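Local coordinates for protein exopolyphosphatase (Aquifex aeolicus, PDB 1T6C) that probably hydrolyses phosphoanhydride bonds, as an actin-like-fold member of the exopolyphosphatase/guanosine pentaphosphate phosphohydrolase family, and binds calcium, at residues A[127-141]-A[151-163]. Residues are numbered along the deposited sequence; the frame is centred on the assembly and turned at random. Where two conformers were deposited one is given.
Sequences YLAVAYSLKPEGEVC and EYVFGKGYKVREV. With CA (calcium ion), chain C.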
loop_
_atom_site.group_PDB
_atom_site.type_symbol
_atom_site.label_atom_id
_atom_site.label_comp_id
_atom_site.label_asym_id
_atom_site.label_seq_id
_atom_site.Cartn_x
_atom_site.Cartn_y
_atom_site.Cartn_z
ATOM N N TYR A 127 7.808 1.701 -5.710
ATOM C CA TYR A 127 8.899 1.107 -6.463
ATOM C C TYR A 127 10.273 1.501 -5.917
ATOM O O TYR A 127 11.172 0.642 -5.794
ATOM C CB TYR A 127 8.771 1.483 -7.939
ATOM C CG TYR A 127 9.802 0.811 -8.792
ATOM C CD1 TYR A 127 11.074 1.361 -8.920
ATOM C CD2 TYR A 127 9.496 -0.342 -9.490
ATOM C CE1 TYR A 127 12.018 0.746 -9.690
ATOM C CE2 TYR A 127 10.452 -0.977 -10.267
ATOM C CZ TYR A 127 11.690 -0.400 -10.382
ATOM O OH TYR A 127 12.654 -1.018 -11.142
ATOM N N LEU A 128 10.463 2.768 -5.588
ATOM C CA LEU A 128 11.702 3.216 -4.930
ATOM C C LEU A 128 11.948 2.513 -3.611
ATOM O O LEU A 128 13.051 2.188 -3.270
ATOM C CB LEU A 128 11.700 4.728 -4.683
ATOM C CG LEU A 128 11.717 5.613 -5.920
ATOM C CD1 LEU A 128 11.732 7.083 -5.490
ATOM C CD2 LEU A 128 12.928 5.325 -6.761
ATOM N N ALA A 129 10.901 2.294 -2.821
ATOM C CA ALA A 129 11.062 1.570 -1.586
ATOM C C ALA A 129 11.628 0.179 -1.776
ATOM O O ALA A 129 12.417 -0.265 -0.977
ATOM C CB ALA A 129 9.737 1.512 -0.847
ATOM N N VAL A 130 11.176 -0.483 -2.837
ATOM C CA VAL A 130 11.566 -1.835 -3.163
ATOM C C VAL A 130 12.993 -1.823 -3.709
ATOM O O VAL A 130 13.802 -2.691 -3.383
ATOM C CB VAL A 130 10.594 -2.436 -4.178
ATOM C CG1 VAL A 130 11.128 -3.706 -4.743
ATOM C CG2 VAL A 130 9.253 -2.676 -3.528
ATOM N N ALA A 131 13.278 -0.851 -4.551
ATOM C CA ALA A 131 14.611 -0.721 -5.106
ATOM C C ALA A 131 15.658 -0.627 -4.014
ATOM O O ALA A 131 16.693 -1.284 -4.082
ATOM C CB ALA A 131 14.703 0.449 -6.083
ATOM N N TYR A 132 15.382 0.153 -2.986
ATOM C CA TYR A 132 16.276 0.298 -1.862
ATOM C C TYR A 132 16.284 -0.932 -0.954
ATOM O O TYR A 132 17.338 -1.464 -0.606
ATOM C CB TYR A 132 15.903 1.540 -1.047
ATOM C CG TYR A 132 16.699 1.601 0.208
ATOM C CD1 TYR A 132 18.014 2.030 0.179
ATOM C CD2 TYR A 132 16.177 1.169 1.428
ATOM C CE1 TYR A 132 18.765 2.052 1.318
ATOM C CE2 TYR A 132 16.948 1.175 2.587
ATOM C CZ TYR A 132 18.250 1.606 2.501
ATOM O OH TYR A 132 19.063 1.637 3.593
ATOM N N SER A 133 15.102 -1.387 -0.550
ATOM C CA SER A 133 14.996 -2.385 0.513
ATOM C C SER A 133 15.133 -3.828 0.106
ATOM O O SER A 133 15.332 -4.691 0.988
ATOM C CB SER A 133 13.677 -2.214 1.265
ATOM O OG SER A 133 12.585 -2.614 0.486
ATOM N N LEU A 134 15.049 -4.108 -1.197
ATOM C CA LEU A 134 15.179 -5.474 -1.718
ATOM C C LEU A 134 16.184 -5.615 -2.852
ATOM O O LEU A 134 16.681 -6.722 -3.083
ATOM C CB LEU A 134 13.828 -6.015 -2.199
ATOM C CG LEU A 134 12.832 -6.390 -1.083
ATOM C CD1 LEU A 134 11.483 -6.729 -1.724
ATOM C CD2 LEU A 134 13.343 -7.552 -0.234
ATOM N N LYS A 135 16.431 -4.532 -3.565
ATOM C CA LYS A 135 17.356 -4.527 -4.724
ATOM C C LYS A 135 17.076 -5.697 -5.675
ATOM O O LYS A 135 17.972 -6.474 -5.995
ATOM C CB LYS A 135 18.828 -4.493 -4.232
ATOM C CG LYS A 135 19.129 -3.248 -3.379
ATOM C CD LYS A 135 20.534 -3.171 -2.739
ATOM C CE LYS A 135 20.473 -2.505 -1.321
ATOM N NZ LYS A 135 19.973 -1.062 -1.234
ATOM N N PRO A 136 15.841 -5.851 -6.133
ATOM C CA PRO A 136 15.497 -6.982 -6.998
ATOM C C PRO A 136 16.265 -6.881 -8.326
ATOM O O PRO A 136 16.515 -5.787 -8.825
ATOM C CB PRO A 136 13.998 -6.804 -7.226
ATOM C CG PRO A 136 13.786 -5.368 -7.037
ATOM C CD PRO A 136 14.677 -4.970 -5.913
ATOM N N GLU A 137 16.594 -8.038 -8.884
ATOM C CA GLU A 137 17.409 -8.107 -10.090
ATOM C C GLU A 137 16.614 -8.180 -11.368
ATOM O O GLU A 137 15.478 -8.656 -11.421
ATOM C CB GLU A 137 18.302 -9.343 -10.020
ATOM C CG GLU A 137 19.446 -9.218 -9.049
ATOM C CD GLU A 137 20.332 -10.442 -9.067
ATOM O OE1 GLU A 137 19.798 -11.569 -8.961
ATOM O OE2 GLU A 137 21.560 -10.276 -9.193
ATOM N N GLY A 138 17.250 -7.738 -12.449
ATOM C CA GLY A 138 16.666 -7.817 -13.752
ATOM C C GLY A 138 15.506 -6.872 -13.946
ATOM O O GLY A 138 15.453 -5.810 -13.335
ATOM N N GLU A 139 14.605 -7.253 -14.823
ATOM C CA GLU A 139 13.409 -6.497 -15.122
ATOM C C GLU A 139 12.425 -6.811 -14.015
ATOM O O GLU A 139 12.079 -7.972 -13.770
ATOM C CB GLU A 139 12.821 -6.884 -16.477
ATOM C CG GLU A 139 13.701 -6.536 -17.683
ATOM C CD GLU A 139 14.118 -5.077 -17.721
ATOM O OE1 GLU A 139 13.243 -4.216 -17.570
ATOM O OE2 GLU A 139 15.322 -4.801 -17.877
ATOM N N VAL A 140 11.968 -5.758 -13.362
ATOM C CA VAL A 140 11.168 -5.890 -12.155
ATOM C C VAL A 140 9.741 -5.401 -12.382
ATOM O O VAL A 140 9.528 -4.419 -13.070
ATOM C CB VAL A 140 11.786 -5.008 -11.069
ATOM C CG1 VAL A 140 10.976 -5.120 -9.786
ATOM C CG2 VAL A 140 13.238 -5.389 -10.807
ATOM N N CYS A 141 8.772 -6.095 -11.789
ATOM C CA CYS A 141 7.429 -5.568 -11.674
ATOM C C CYS A 141 7.049 -5.569 -10.209
ATOM O O CYS A 141 7.076 -6.610 -9.548
ATOM C CB CYS A 141 6.424 -6.357 -12.489
ATOM S SG CYS A 141 4.758 -5.654 -12.365
ATOM N N GLU A 151 -1.320 -1.271 -8.323
ATOM C CA GLU A 151 -0.401 -0.716 -9.276
ATOM C C GLU A 151 0.598 -1.783 -9.711
ATOM O O GLU A 151 1.071 -2.573 -8.886
ATOM C CB GLU A 151 0.389 0.446 -8.720
ATOM C CG GLU A 151 -0.385 1.730 -8.671
ATOM C CD GLU A 151 -1.489 1.717 -7.630
ATOM O OE1 GLU A 151 -1.172 1.505 -6.463
ATOM O OE2 GLU A 151 -2.661 1.883 -8.005
ATOM N N TYR A 152 0.895 -1.758 -11.002
ATOM C CA TYR A 152 1.933 -2.580 -11.616
ATOM C C TYR A 152 3.042 -1.645 -12.108
ATOM O O TYR A 152 2.827 -0.865 -13.039
ATOM C CB TYR A 152 1.343 -3.395 -12.796
ATOM C CG TYR A 152 0.402 -4.456 -12.301
ATOM C CD1 TYR A 152 -0.895 -4.108 -11.882
ATOM C CD2 TYR A 152 0.806 -5.768 -12.161
ATOM C CE1 TYR A 152 -1.749 -5.065 -11.344
ATOM C CE2 TYR A 152 -0.025 -6.724 -11.609
ATOM C CZ TYR A 152 -1.294 -6.381 -11.218
ATOM O OH TYR A 152 -2.124 -7.310 -10.638
ATOM N N VAL A 153 4.196 -1.700 -11.463
ATOM C CA VAL A 153 5.272 -0.743 -11.708
ATOM C C VAL A 153 6.458 -1.495 -12.237
ATOM O O VAL A 153 7.048 -2.307 -11.532
ATOM C CB VAL A 153 5.682 0.031 -10.449
ATOM C CG1 VAL A 153 6.508 1.246 -10.837
ATOM C CG2 VAL A 153 4.446 0.473 -9.686
ATOM N N PHE A 154 6.816 -1.177 -13.477
ATOM C CA PHE A 154 7.883 -1.857 -14.182
ATOM C C PHE A 154 9.129 -0.995 -14.237
ATOM O O PHE A 154 9.078 0.206 -14.500
ATOM C CB PHE A 154 7.437 -2.153 -15.605
ATOM C CG PHE A 154 6.239 -3.032 -15.695
ATOM C CD1 PHE A 154 6.374 -4.420 -15.760
ATOM C CD2 PHE A 154 4.995 -2.473 -15.726
ATOM C CE1 PHE A 154 5.251 -5.226 -15.869
ATOM C CE2 PHE A 154 3.848 -3.288 -15.834
ATOM C CZ PHE A 154 3.986 -4.640 -15.891
ATOM N N GLY A 155 10.249 -1.624 -13.985
ATOM C CA GLY A 155 11.527 -0.949 -14.140
ATOM C C GLY A 155 12.723 -1.856 -14.032
ATOM O O GLY A 155 12.615 -3.066 -14.038
ATOM N N LYS A 156 13.883 -1.232 -13.896
ATOM C CA LYS A 156 15.120 -1.927 -13.617
ATOM C C LYS A 156 15.964 -1.077 -12.684
ATOM O O LYS A 156 16.115 0.123 -12.913
ATOM C CB LYS A 156 15.900 -2.168 -14.908
ATOM C CG LYS A 156 17.271 -2.795 -14.685
ATOM C CD LYS A 156 17.600 -3.767 -15.803
ATOM C CE LYS A 156 19.086 -4.031 -15.921
ATOM N NZ LYS A 156 19.394 -5.414 -15.496
ATOM N N GLY A 157 16.479 -1.676 -11.620
ATOM C CA GLY A 157 17.189 -0.926 -10.605
ATOM C C GLY A 157 16.255 0.173 -10.082
ATOM O O GLY A 157 15.064 -0.086 -9.839
ATOM N N TYR A 158 16.751 1.389 -9.959
ATOM C CA TYR A 158 15.939 2.480 -9.415
ATOM C C TYR A 158 15.081 3.196 -10.470
ATOM O O TYR A 158 14.323 4.147 -10.139
ATOM C CB TYR A 158 16.853 3.484 -8.735
ATOM C CG TYR A 158 17.264 3.141 -7.335
ATOM C CD1 TYR A 158 18.258 2.232 -7.082
ATOM C CD2 TYR A 158 16.628 3.717 -6.244
ATOM C CE1 TYR A 158 18.654 1.946 -5.805
ATOM C CE2 TYR A 158 17.013 3.423 -4.977
ATOM C CZ TYR A 158 18.012 2.543 -4.744
ATOM O OH TYR A 158 18.413 2.253 -3.460
ATOM N N LYS A 159 15.173 2.757 -11.733
ATOM C CA LYS A 159 14.517 3.424 -12.834
ATOM C C LYS A 159 13.162 2.824 -13.105
ATOM O O LYS A 159 13.057 1.661 -13.412
ATOM C CB LYS A 159 15.359 3.311 -14.126
ATOM C CG LYS A 159 14.748 4.047 -15.279
ATOM C CD LYS A 159 15.659 4.119 -16.501
ATOM C CE LYS A 159 15.276 3.118 -17.541
ATOM N NZ LYS A 159 16.347 3.016 -18.605
ATOM N N VAL A 160 12.123 3.625 -12.987
ATOM C CA VAL A 160 10.798 3.214 -13.404
ATOM C C VAL A 160 10.635 3.484 -14.899
ATOM O O VAL A 160 10.906 4.596 -15.369
ATOM C CB VAL A 160 9.752 3.990 -12.610
ATOM C CG1 VAL A 160 8.334 3.711 -13.104
ATOM C CG2 VAL A 160 9.876 3.646 -11.113
ATOM N N ARG A 161 10.189 2.468 -15.632
ATOM C CA ARG A 161 9.810 2.607 -17.042
ATOM C C ARG A 161 8.363 2.902 -17.274
ATOM O O ARG A 161 8.004 3.708 -18.131
ATOM C CB ARG A 161 10.140 1.329 -17.766
ATOM C CG ARG A 161 11.586 1.243 -18.035
ATOM C CD ARG A 161 11.935 0.784 -19.462
ATOM N NE ARG A 161 13.335 0.400 -19.461
ATOM C CZ ARG A 161 13.779 -0.686 -18.881
ATOM N NH1 ARG A 161 12.950 -1.503 -18.246
ATOM N NH2 ARG A 161 15.064 -0.947 -18.901
ATOM N N GLU A 162 7.501 2.237 -16.516
ATOM C CA GLU A 162 6.086 2.306 -16.780
ATOM C C GLU A 162 5.330 1.944 -15.526
ATOM O O GLU A 162 5.751 1.063 -14.807
ATOM C CB GLU A 162 5.703 1.318 -17.877
ATOM C CG GLU A 162 4.237 1.423 -18.249
ATOM C CD GLU A 162 3.883 0.596 -19.457
ATOM O OE1 GLU A 162 4.710 -0.263 -19.833
ATOM O OE2 GLU A 162 2.785 0.820 -20.016
ATOM N N VAL A 163 4.235 2.652 -15.268
ATOM C CA VAL A 163 3.310 2.258 -14.191
ATOM C C VAL A 163 1.893 2.208 -14.752
ATOM O O VAL A 163 1.438 3.122 -15.475
ATOM C CB VAL A 163 3.381 3.183 -12.932
ATOM C CG1 VAL A 163 3.396 4.649 -13.300
ATOM C CG2 VAL A 163 2.249 2.864 -11.925
HETATM CA CA CA C . -2.515 0.337 -4.464
HETATM O O HOH W 1 20.597 0.703 -3.106
HETATM O O HOH W 2 16.667 -4.574 -11.273
HETATM O O HOH W 3 19.858 -6.541 -12.443
HETATM O O HOH W 4 10.588 -4.173 -16.273
HETATM O O HOH W 5 17.716 -6.826 -16.888
HETATM O O HOH W 6 -1.102 0.424 -2.100
HETATM O O HOH W 7 -2.469 3.102 -4.632
#
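E139 OE1 accepts a hydrogen bond from R161 NH1 at 2.8 Å, as part of a salt bridge. The arginine meets the syn side of the oxygen, slightly out of the carboxylate plane. The two flat groups are turned 32° apart. A bend at chi2 (-54°) carries the E139 carboxylate toward R161. R161 NH2 turns to a bound pentanediol, probably from the crystallisation liquor.

Beside this pair, V140 N gives a nearly straight bond to G155 O (2.8 Å), and G155 N returns one to V140 O. One residue along, C141 SG sits over a face of the F154 ring, displaced toward its rim, 3.9 Å from the centroid. The same sulfur lies at the edge of the Y152 ring.

Y127 comes from the helix. With CG anti to the backbone N (chi1 -175°), its ring packs against strands 149-156 and 159-166. V160 CG2 lies over one face, 3.4 Å from Y127 CD1, and V153 CG1 touches CD2 obliquely. Y127 OH donates to G157 O at 2.9 Å, within the turn. A phenylalanine here would probably leave the G157 carbonyl without this donor.

Y158 folds back over the helix end. A131 CB stands over the centre of its ring, a CH-pi contact 3.8 Å from the centroid. A water joins Y158 OH to K135 NZ.

Strands 149-156 and 159-166 form a hairpin closed by a type II' turn from K156 to K159. R161 and E162 both face F154, a classic beta bulge. E151 OE1 binds calcium near the start of strand 149-156, and D144, G146 and S149 complete the protein part of the site. Helix 119-133 packs against this antiparallel edge of the mixed sheet, within an actin-like alpha/beta fold.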